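Long-range contact in catabolite control protein A (Lactococcus lactis, PDB 2O20), which probably acts as a global transcriptional regulator of carbon catabolite repression and activation, binding DNA as a member of the LacI family: residues D[265-276]-D[324-332]. The protein carries 1 engineered substitution. Residues are numbered along the deposited sequence; the frame is centred on the assembly and turned at random.
Sequences VPEDFEIISGAN and EIFSRRSTK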
loop_
_atom_site.group_PDB
_atom_site.type_symbol
_atom_site.label_atom_id
_atom_site.label_comp_id
_atom_site.label_asym_id
_atom_site.label_seq_id
_atom_site.Cartn_x
_atom_site.Cartn_y
_atom_site.Cartn_z
ATOM N N VAL D 265 16.414 -7.716 -18.457
ATOM C CA VAL D 265 15.548 -6.541 -18.531
ATOM C C VAL D 265 16.459 -5.303 -18.408
ATOM O O VAL D 265 17.192 -5.182 -17.432
ATOM C CB VAL D 265 14.463 -6.582 -17.364
ATOM C CG1 VAL D 265 13.647 -5.292 -17.268
ATOM C CG2 VAL D 265 13.522 -7.771 -17.504
ATOM N N PRO D 266 16.370 -4.342 -19.352
ATOM C CA PRO D 266 15.473 -4.236 -20.501
ATOM C C PRO D 266 15.998 -4.791 -21.833
ATOM O O PRO D 266 15.351 -4.596 -22.864
ATOM C CB PRO D 266 15.287 -2.722 -20.629
ATOM C CG PRO D 266 16.603 -2.192 -20.270
ATOM C CD PRO D 266 17.133 -3.096 -19.160
ATOM N N GLU D 267 17.139 -5.478 -21.813
ATOM C CA GLU D 267 17.790 -5.899 -23.061
ATOM C C GLU D 267 16.941 -6.830 -23.919
ATOM O O GLU D 267 16.863 -6.635 -25.151
ATOM C CB GLU D 267 19.137 -6.559 -22.752
ATOM C CG GLU D 267 20.217 -5.579 -22.220
ATOM C CD GLU D 267 20.148 -5.237 -20.702
ATOM O OE1 GLU D 267 19.341 -5.832 -19.905
ATOM O OE2 GLU D 267 20.933 -4.325 -20.310
ATOM N N ASP D 268 16.332 -7.837 -23.280
ATOM C CA ASP D 268 15.508 -8.848 -23.946
ATOM C C ASP D 268 14.010 -8.741 -23.663
ATOM O O ASP D 268 13.187 -9.332 -24.381
ATOM C CB ASP D 268 16.002 -10.248 -23.569
ATOM C CG ASP D 268 17.391 -10.540 -24.107
ATOM O OD1 ASP D 268 17.812 -9.904 -25.100
ATOM O OD2 ASP D 268 18.071 -11.413 -23.559
ATOM N N PHE D 269 13.644 -8.025 -22.605
ATOM C CA PHE D 269 12.230 -7.838 -22.258
ATOM C C PHE D 269 12.027 -6.476 -21.576
ATOM O O PHE D 269 12.766 -6.145 -20.653
ATOM C CB PHE D 269 11.659 -8.966 -21.384
ATOM C CG PHE D 269 10.149 -9.069 -21.479
ATOM C CD1 PHE D 269 9.553 -9.939 -22.396
ATOM C CD2 PHE D 269 9.346 -8.268 -20.715
ATOM C CE1 PHE D 269 8.163 -9.987 -22.521
ATOM C CE2 PHE D 269 7.960 -8.279 -20.857
ATOM C CZ PHE D 269 7.378 -9.167 -21.752
ATOM N N GLU D 270 11.034 -5.727 -22.044
ATOM C CA GLU D 270 10.748 -4.380 -21.546
ATOM C C GLU D 270 9.309 -4.302 -21.038
ATOM O O GLU D 270 8.427 -4.955 -21.571
ATOM C CB GLU D 270 10.920 -3.347 -22.644
ATOM C CG GLU D 270 12.312 -3.255 -23.284
ATOM C CD GLU D 270 12.418 -2.093 -24.252
ATOM O OE1 GLU D 270 12.278 -0.927 -23.835
ATOM O OE2 GLU D 270 12.596 -2.357 -25.473
ATOM N N ILE D 271 9.106 -3.523 -19.982
ATOM C CA ILE D 271 7.806 -3.394 -19.323
ATOM C C ILE D 271 7.483 -1.899 -19.053
ATOM O O ILE D 271 8.319 -1.143 -18.570
ATOM C CB ILE D 271 7.749 -4.162 -17.972
ATOM C CG1 ILE D 271 8.051 -5.647 -18.176
ATOM C CG2 ILE D 271 6.364 -4.002 -17.306
ATOM C CD1 ILE D 271 8.219 -6.440 -16.881
ATOM N N ILE D 272 6.245 -1.516 -19.351
ATOM C CA ILE D 272 5.728 -0.193 -18.984
ATOM C C ILE D 272 4.440 -0.423 -18.187
ATOM O O ILE D 272 3.539 -1.110 -18.646
ATOM C CB ILE D 272 5.456 0.703 -20.240
ATOM C CG1 ILE D 272 6.727 0.851 -21.079
ATOM C CG2 ILE D 272 4.917 2.106 -19.769
ATOM C CD1 ILE D 272 6.561 1.654 -22.377
ATOM N N SER D 273 4.394 0.103 -16.974
ATOM C CA SER D 273 3.229 0.034 -16.102
ATOM C C SER D 273 2.231 1.201 -16.304
ATOM O O SER D 273 2.462 2.132 -17.066
ATOM C CB SER D 273 3.705 -0.031 -14.633
ATOM O OG SER D 273 2.644 -0.422 -13.766
ATOM N N GLY D 274 1.110 1.110 -15.604
ATOM C CA GLY D 274 -0.041 1.927 -15.871
ATOM C C GLY D 274 -0.320 3.177 -15.043
ATOM O O GLY D 274 -1.068 4.037 -15.529
ATOM N N ALA D 275 0.220 3.306 -13.828
ATOM C CA ALA D 275 -0.118 4.471 -12.954
ATOM C C ALA D 275 0.965 5.109 -12.066
ATOM O O ALA D 275 0.800 6.261 -11.601
ATOM C CB ALA D 275 -1.361 4.129 -12.070
ATOM N N ASN D 276 2.063 4.401 -11.828
ATOM C CA ASN D 276 3.114 4.857 -10.927
ATOM C C ASN D 276 2.607 5.092 -9.497
ATOM O O ASN D 276 2.944 6.103 -8.869
ATOM C CB ASN D 276 3.737 6.156 -11.449
ATOM C CG ASN D 276 5.091 6.411 -10.884
ATOM O OD1 ASN D 276 5.869 5.479 -10.701
ATOM N ND2 ASN D 276 5.383 7.668 -10.579
ATOM N N GLU D 324 1.888 11.749 -17.532
ATOM C CA GLU D 324 3.228 11.744 -18.141
ATOM C C GLU D 324 3.705 10.292 -18.185
ATOM O O GLU D 324 3.049 9.422 -17.620
ATOM C CB GLU D 324 4.219 12.528 -17.271
ATOM C CG GLU D 324 3.820 13.933 -16.928
ATOM C CD GLU D 324 4.033 14.215 -15.452
ATOM O OE1 GLU D 324 3.196 13.732 -14.636
ATOM O OE2 GLU D 324 5.034 14.905 -15.109
ATOM N N ILE D 325 4.841 10.046 -18.854
ATOM C CA ILE D 325 5.550 8.747 -18.773
ATOM C C ILE D 325 6.888 9.021 -18.122
ATOM O O ILE D 325 7.616 9.941 -18.524
ATOM C CB ILE D 325 5.719 8.093 -20.150
ATOM C CG1 ILE D 325 4.342 7.678 -20.692
ATOM C CG2 ILE D 325 6.682 6.892 -20.093
ATOM C CD1 ILE D 325 4.350 6.901 -21.963
ATOM N N PHE D 326 7.180 8.271 -17.059
ATOM C CA PHE D 326 8.480 8.314 -16.409
ATOM C C PHE D 326 9.344 7.139 -16.848
ATOM O O PHE D 326 9.020 5.986 -16.536
ATOM C CB PHE D 326 8.309 8.263 -14.887
ATOM C CG PHE D 326 7.626 9.480 -14.293
ATOM C CD1 PHE D 326 7.588 10.705 -14.968
ATOM C CD2 PHE D 326 7.087 9.410 -13.031
ATOM C CE1 PHE D 326 6.949 11.799 -14.401
ATOM C CE2 PHE D 326 6.469 10.511 -12.449
ATOM C CZ PHE D 326 6.406 11.703 -13.135
ATOM N N SER D 327 10.448 7.430 -17.536
ATOM C CA SER D 327 11.325 6.378 -18.074
ATOM C C SER D 327 12.316 5.936 -17.019
ATOM O O SER D 327 13.039 6.765 -16.462
ATOM C CB SER D 327 12.060 6.868 -19.328
ATOM O OG SER D 327 11.142 7.057 -20.385
ATOM N N ARG D 328 12.345 4.632 -16.740
ATOM C CA ARG D 328 13.221 4.080 -15.711
ATOM C C ARG D 328 13.968 2.866 -16.314
ATOM O O ARG D 328 14.201 2.823 -17.528
ATOM C CB ARG D 328 12.424 3.789 -14.424
ATOM C CG ARG D 328 11.796 5.042 -13.775
ATOM C CD ARG D 328 11.184 4.737 -12.412
ATOM N NE ARG D 328 10.480 5.884 -11.849
ATOM C CZ ARG D 328 9.200 5.892 -11.484
ATOM N NH1 ARG D 328 8.430 4.809 -11.632
ATOM N NH2 ARG D 328 8.685 7.008 -10.991
ATOM N N ARG D 329 14.377 1.898 -15.500
ATOM C CA ARG D 329 15.278 0.856 -15.995
ATOM C C ARG D 329 14.580 -0.429 -16.499
ATOM O O ARG D 329 15.267 -1.390 -16.838
ATOM C CB ARG D 329 16.347 0.557 -14.945
ATOM C CG ARG D 329 17.178 1.830 -14.652
ATOM C CD ARG D 329 18.479 1.568 -13.957
ATOM N NE ARG D 329 19.286 2.783 -13.763
ATOM C CZ ARG D 329 19.095 3.717 -12.820
ATOM N NH1 ARG D 329 18.088 3.655 -11.940
ATOM N NH2 ARG D 329 19.931 4.748 -12.759
ATOM N N SER D 330 13.253 -0.430 -16.639
ATOM C CA SER D 330 12.571 -1.564 -17.292
ATOM C C SER D 330 12.299 -1.370 -18.776
ATOM O O SER D 330 11.689 -2.252 -19.400
ATOM C CB SER D 330 11.277 -1.969 -16.565
ATOM O OG SER D 330 10.293 -0.942 -16.638
ATOM N N THR D 331 12.760 -0.229 -19.320
ATOM C CA THR D 331 12.741 0.066 -20.749
ATOM C C THR D 331 14.145 0.521 -21.192
ATOM O O THR D 331 14.967 0.958 -20.373
ATOM C CB THR D 331 11.664 1.126 -21.133
ATOM O OG1 THR D 331 11.791 2.294 -20.307
ATOM C CG2 THR D 331 10.262 0.551 -20.935
ATOM N N LYS D 332 14.397 0.390 -22.489
ATOM C CA LYS D 332 15.695 0.736 -23.087
ATOM C C LYS D 332 15.899 2.232 -23.209
ATOM O O LYS D 332 17.061 2.692 -23.241
ATOM C CB LYS D 332 15.811 0.137 -24.486
ATOM C CG LYS D 332 15.966 -1.363 -24.509
ATOM C CD LYS D 332 15.983 -1.855 -25.965
ATOM C CE LYS D 332 16.170 -3.318 -26.089
ATOM N NZ LYS D 332 14.934 -4.107 -25.665
ATOM O OXT LYS D 332 14.910 2.975 -23.295
HETATM O O HOH W 1 17.613 -2.780 -15.691
#
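The C-terminal tail is tied by polar bonds from Ser330 and Lys332, with Thr331 packing between them, to an edge strand, 270-272, of the four-stranded parallel sheet in the core related to periplasmic binding proteins and the sugar-binding domain of the LacI family. Ser330 holds the strand at both the N and the O of Ile271: its O accepts from Ile271 N (2.9 Å, 161° at the hydrogen), and its OG donates to Ile271 O at 2.8 Å. Ser330 OG can turn back to that carbonyl because it sits between its own N and carbonyl carbon (chi1 66°).

Glu270 takes Lys332 at both ends. OE1 accepts from Lys332 N at 2.8 Å, while OE2 forms a salt bridge with NZ at 2.9 Å; both donors lie well above the carboxylate plane. NZ also donates in the carbonyl plane to Pro266 O, also 2.9 Å away. With an alanine in place of Glu270, the Lys332 ammonium would probably lose its charge partner and the chain's last residue would be freer to move. Pro266, behind a cis peptide, lays CB against Thr331 C (3.5 Å), and the Thr331 side chain crosses that of Ile272 at about a right angle, CG2 against CG1.

Farther along, Arg328 reaches Asn276 end-on, NH1 (2.8 Å) and NH2 both donating from one face of the amide to OD1, which also bonds Thr280 OG1. The amide stands upright against the Phe326 ring edge, ND2 3.5 Å from CD2 and bonded to Asn291 OD1.

Asn180 and Ser178 also bond Glu270 OE2, and Thr288 pairs with Thr331 OG1. Strand 270-272 packs Ile271 on helix 248-260 and Ile272 on helix 164-177, while strand 324-326 pairs antiparallel with 289-291.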